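Side-chain contacts in listeriolysin O (Listeria monocytogenes, PDB 4CDB), which binds cholesterol-containing host membranes and lyses cells by inserting into them as an oligomeric pore: residues A[401-404]-A[405-409]; A[172-175]-A[176-180]. All coordinates share one frame; numbering follows the deposited sequence.

Contact 1. Residues A[401-404]-A[405-409]; sequences NYDP and EGNEI. With NA (sodium ion), chain I.
OD1 of D403 reaches back into the turn and collects two weak hydrogen bonds, one from the backbone N of E405 and a short but bent one from N407 N, whose N to D403 OD1 distance is 2.5 Å. The first torsion of D403 (62°) sets its carboxylate between its own N and carbonyl carbon, which folds the group over the turn. Aspartate suits this place because its carboxylate is just long enough to meet the amides that follow. The backbone of D403 closes the same loop: its N donates to N407 O at 2.9 Å, and its O accepts from G406 N, also at 2.9 Å. P404, its ring fixing phi, fills the second position of the type I turn, while G406 takes the positive phi (96°) that a residue without a side chain tolerates readily. Two carboxylates come close on the outside of the turn, D403 OD2 lying 3.0 Å from E405 OE2 with their planes nearly perpendicular, probably unfavourable if both are ionised. Farther along, N401 and I409 form a hydrogen-bonded antiparallel pair, and a water accepts from N401 ND2 and probably donates to I409 O. On the other face of the strands Y402 and E408 run side by side, E408 CG resting 3.5 Å from Y402 CE1. The extended glutamate and the long phenol end near each other, so that a sodium ion is held by Y402 OH at 2.6 Å and by E408 OE2 at 2.5 Å. R51 donates to G406 O, and the Y402 side chain packs on Y60 and V62 of strand 59-74. The whole is a beta hairpin closed by a type I turn with a G1 beta bulge, joining strands 391-402 and 408-414 of the beta-sandwich domain.

Contact 2. Residues A[172-175]-A[176-180]; sequences MAYS and ESQLI. With NA (sodium ion), chain S; NA (sodium ion), chain K; NA (sodium ion), chain H.
S175 OG accepts a hydrogen bond from Q178 N at 3.2 Å, and this capping bond marks S175 as the N-cap of the helix that begins at E176. With chi1 at 74° the hydroxyl stands between the serine's own N and carbonyl carbon, turned onto the first turn of the helix; serine fits because its short side chain can replace the carbonyl that a preceding turn would have supplied. The backbone continues the pattern, L179 N donating to S175 O over 3.2 Å at 159°. Q178 itself turns back toward the incoming chain. Its CB lies 3.2 Å from S175 OG, and its amide rests beside the peptide of Y174 and at the edge of the Y174 ring, the two planes 32° apart. A sodium ion sits at the end of that amide, in a site completed by E171 and Y368. A173 CB meets L179 CD1 at 3.7 Å, an apolar touch in which the short alanine lets the leucine end come close. On the same helix, E176 OE2 binds a second sodium at 2.5 Å, a site shared with N191 and a water; the hard carboxylate oxygen suits sodium and is carried clear of the backbone by an extended chain. I180 O binds a third sodium at 2.9 Å, shared with N364. The hydroxyl of S177 is satisfied elsewhere, by Y40, S366 and D43 N, and S177 with D43 belongs to another sodium site. Outside this, strand 165-172 leads into the cap, and the helix that follows is wedged among its neighbours: A173 and L179 pack on V210 of strand 207-222, E176 and L179 on F198 of helix 198-202, L179 also on F187 of helix 187-194, while Y174 and S175 lean on E370 and Y368 of strand 362-385.

In the fold
Contact 1 and contact 2 do not touch: their centres are 28 Å apart and their nearest atoms about 18 Å. The centre of contact 2 is about 8 Å from the centre of the chain, that of contact 1 about 32 Å from it, at the tip of a hairpin in the beta-sandwich domain that also carries the conserved undecapeptide and the cholesterol-binding motif. The two are linked through one sheet, since contact 1 packs on strand 59-74 and contact 2 on its antiparallel partner, strand 362-385. Both hold sodium ions. Residues 176-189 are assigned to a transmembrane beta strand of the pore, so the capped helix of contact 2 probably belongs to the state before insertion.

Contact 1. Residues A[401-404]-A[405-409]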
loop_
_atom_site.group_PDB
_atom_site.type_symbol
_atom_site.label_atom_id
_atom_site.label_comp_id
_atom_site.label_asym_id
_atom_site.label_seq_id
_atom_site.Cartn_x
_atom_site.Cartn_y
_atom_site.Cartn_z
ATOM N N ASN A 401 25.108 20.939 6.941
ATOM C CA ASN A 401 23.877 21.130 7.699
ATOM C C ASN A 401 22.826 21.877 6.882
ATOM O O ASN A 401 23.034 22.153 5.700
ATOM C CB ASN A 401 24.154 21.861 9.014
ATOM C CG ASN A 401 25.004 21.043 9.964
ATOM O OD1 ASN A 401 24.486 20.268 10.768
ATOM N ND2 ASN A 401 26.318 21.208 9.871
ATOM N N TYR A 402 21.702 22.203 7.513
ATOM C CA TYR A 402 20.593 22.827 6.798
ATOM C C TYR A 402 20.012 24.015 7.558
ATOM O O TYR A 402 19.732 23.921 8.752
ATOM C CB TYR A 402 19.498 21.795 6.509
ATOM C CG TYR A 402 20.007 20.564 5.794
ATOM C CD1 TYR A 402 20.094 20.526 4.407
ATOM C CD2 TYR A 402 20.411 19.440 6.505
ATOM C CE1 TYR A 402 20.567 19.401 3.750
ATOM C CE2 TYR A 402 20.884 18.313 5.857
ATOM C CZ TYR A 402 20.960 18.299 4.480
ATOM O OH TYR A 402 21.430 17.178 3.833
ATOM N N ASP A 403 19.837 25.132 6.857
ATOM C CA ASP A 403 19.185 26.303 7.435
ATOM C C ASP A 403 17.692 26.022 7.663
ATOM O O ASP A 403 17.167 25.031 7.150
ATOM C CB ASP A 403 19.416 27.544 6.554
ATOM C CG ASP A 403 18.840 27.400 5.153
ATOM O OD1 ASP A 403 18.118 26.419 4.884
ATOM O OD2 ASP A 403 19.102 28.289 4.315
ATOM N N PRO A 404 17.007 26.877 8.446
ATOM C CA PRO A 404 15.576 26.666 8.709
ATOM C C PRO A 404 14.696 26.490 7.470
ATOM O O PRO A 404 13.602 25.943 7.596
ATOM C CB PRO A 404 15.176 27.943 9.447
ATOM C CG PRO A 404 16.409 28.318 10.201
ATOM C CD PRO A 404 17.566 27.934 9.311
ATOM N N GLU A 405 15.151 26.940 6.305
ATOM C CA GLU A 405 14.351 26.817 5.088
ATOM C C GLU A 405 14.770 25.637 4.212
ATOM O O GLU A 405 14.319 25.509 3.074
ATOM C CB GLU A 405 14.367 28.120 4.284
ATOM C CG GLU A 405 15.751 28.710 4.080
ATOM C CD GLU A 405 15.923 30.047 4.777
ATOM O OE1 GLU A 405 14.918 30.771 4.940
ATOM O OE2 GLU A 405 17.065 30.377 5.155
ATOM N N GLY A 406 15.633 24.778 4.745
ATOM C CA GLY A 406 15.979 23.538 4.074
ATOM C C GLY A 406 17.237 23.562 3.227
ATOM O O GLY A 406 17.677 22.518 2.745
ATOM N N ASN A 407 17.820 24.740 3.040
ATOM C CA ASN A 407 19.009 24.870 2.202
ATOM C C ASN A 407 20.270 24.382 2.908
ATOM O O ASN A 407 20.377 24.474 4.129
ATOM C CB ASN A 407 19.186 26.314 1.738
ATOM C CG ASN A 407 18.037 26.788 0.872
ATOM O OD1 ASN A 407 17.415 25.997 0.161
ATOM N ND2 ASN A 407 17.749 28.083 0.924
ATOM N N GLU A 408 21.221 23.872 2.132
ATOM C CA GLU A 408 22.460 23.331 2.686
ATOM C C GLU A 408 23.406 24.403 3.220
ATOM O O GLU A 408 23.544 25.477 2.636
ATOM C CB GLU A 408 23.196 22.483 1.646
ATOM C CG GLU A 408 22.627 21.089 1.450
ATOM C CD GLU A 408 23.623 20.147 0.802
ATOM O OE1 GLU A 408 24.688 20.623 0.354
ATOM O OE2 GLU A 408 23.346 18.930 0.746
ATOM N N ILE A 409 24.054 24.093 4.338
ATOM C CA ILE A 409 25.125 24.924 4.866
ATOM C C ILE A 409 26.374 24.063 4.983
ATOM O O ILE A 409 26.395 23.097 5.746
ATOM C CB ILE A 409 24.793 25.481 6.263
ATOM C CG1 ILE A 409 23.286 25.442 6.528
ATOM C CG2 ILE A 409 25.349 26.890 6.422
ATOM C CD1 ILE A 409 22.913 25.858 7.937
HETATM NA NA NA I . 22.554 16.688 1.576
HETATM O O HOH W 1 27.152 23.217 8.444
#

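Contact 2. Residues A[172-175]-A[176-180]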
loop_
_atom_site.group_PDB
_atom_site.type_symbol
_atom_site.label_atom_id
_atom_site.label_comp_id
_atom_site.label_asym_id
_atom_site.label_seq_id
_atom_site.Cartn_x
_atom_site.Cartn_y
_atom_site.Cartn_z
ATOM N N MET A 172 3.182 2.236 -0.059
ATOM C CA MET A 172 3.920 2.754 1.082
ATOM C C MET A 172 3.026 3.785 1.761
ATOM O O MET A 172 2.582 4.742 1.127
ATOM C CB MET A 172 5.239 3.393 0.646
ATOM C CG MET A 172 6.215 2.435 -0.031
ATOM S SD MET A 172 6.674 1.029 1.006
ATOM C CE MET A 172 7.359 1.875 2.428
ATOM N N ALA A 173 2.750 3.577 3.043
ATOM C CA ALA A 173 1.802 4.418 3.773
ATOM C C ALA A 173 2.375 5.786 4.159
ATOM O O ALA A 173 3.533 5.896 4.564
ATOM C CB ALA A 173 1.299 3.687 5.008
ATOM N N TYR A 174 1.549 6.820 4.038
ATOM C CA TYR A 174 1.948 8.173 4.414
ATOM C C TYR A 174 0.823 8.954 5.096
ATOM O O TYR A 174 1.074 9.737 6.010
ATOM C CB TYR A 174 2.481 8.941 3.203
ATOM C CG TYR A 174 3.766 8.367 2.655
ATOM C CD1 TYR A 174 4.955 8.481 3.364
ATOM C CD2 TYR A 174 3.790 7.705 1.436
ATOM C CE1 TYR A 174 6.134 7.954 2.872
ATOM C CE2 TYR A 174 4.965 7.174 0.935
ATOM C CZ TYR A 174 6.133 7.302 1.657
ATOM O OH TYR A 174 7.306 6.777 1.164
ATOM N N SER A 175 -0.412 8.739 4.651
ATOM C CA SER A 175 -1.567 9.376 5.284
ATOM C C SER A 175 -2.833 8.539 5.126
ATOM O O SER A 175 -2.942 7.734 4.201
ATOM C CB SER A 175 -1.789 10.787 4.732
ATOM O OG SER A 175 -2.321 10.750 3.422
ATOM N N GLU A 176 -3.783 8.735 6.037
ATOM C CA GLU A 176 -5.050 8.018 5.987
ATOM C C GLU A 176 -5.787 8.306 4.686
ATOM O O GLU A 176 -6.293 7.395 4.029
ATOM C CB GLU A 176 -5.932 8.402 7.178
ATOM C CG GLU A 176 -7.295 7.722 7.183
ATOM C CD GLU A 176 -8.240 8.292 8.226
ATOM O OE1 GLU A 176 -8.686 9.446 8.059
ATOM O OE2 GLU A 176 -8.541 7.584 9.210
ATOM N N SER A 177 -5.831 9.580 4.313
ATOM C CA SER A 177 -6.535 10.010 3.111
ATOM C C SER A 177 -5.930 9.412 1.844
ATOM O O SER A 177 -6.640 9.112 0.885
ATOM C CB SER A 177 -6.537 11.535 3.023
ATOM O OG SER A 177 -7.234 11.972 1.873
ATOM N N GLN A 178 -4.612 9.244 1.848
ATOM C CA GLN A 178 -3.915 8.626 0.728
ATOM C C GLN A 178 -4.356 7.181 0.553
ATOM O O GLN A 178 -4.663 6.741 -0.553
ATOM C CB GLN A 178 -2.403 8.672 0.950
ATOM C CG GLN A 178 -1.602 7.879 -0.071
ATOM C CD GLN A 178 -0.404 7.181 0.546
ATOM O OE1 GLN A 178 -0.263 7.132 1.767
ATOM N NE2 GLN A 178 0.462 6.634 -0.298
ATOM N N LEU A 179 -4.391 6.447 1.659
ATOM C CA LEU A 179 -4.742 5.032 1.625
ATOM C C LEU A 179 -6.236 4.813 1.384
ATOM O O LEU A 179 -6.639 3.785 0.841
ATOM C CB LEU A 179 -4.278 4.339 2.907
ATOM C CG LEU A 179 -2.757 4.326 3.078
ATOM C CD1 LEU A 179 -2.359 3.678 4.391
ATOM C CD2 LEU A 179 -2.101 3.614 1.904
ATOM N N ILE A 180 -7.052 5.783 1.784
ATOM C CA ILE A 180 -8.483 5.737 1.499
ATOM C C ILE A 180 -8.727 5.850 -0.006
ATOM O O ILE A 180 -9.589 5.172 -0.560
ATOM C CB ILE A 180 -9.252 6.833 2.270
ATOM C CG1 ILE A 180 -9.326 6.478 3.755
ATOM C CG2 ILE A 180 -10.660 6.999 1.730
ATOM C CD1 ILE A 180 -10.037 7.515 4.604
HETATM NA NA NA S . -8.021 5.209 9.989
HETATM NA NA NA K . 0.603 6.641 -3.218
HETATM NA NA NA H . -12.104 5.712 -1.969
HETATM O O HOH W 2 -12.545 3.923 -4.314
HETATM O O HOH W 3 -14.440 4.232 -1.263
HETATM O O HOH W 4 -9.395 3.812 11.538
#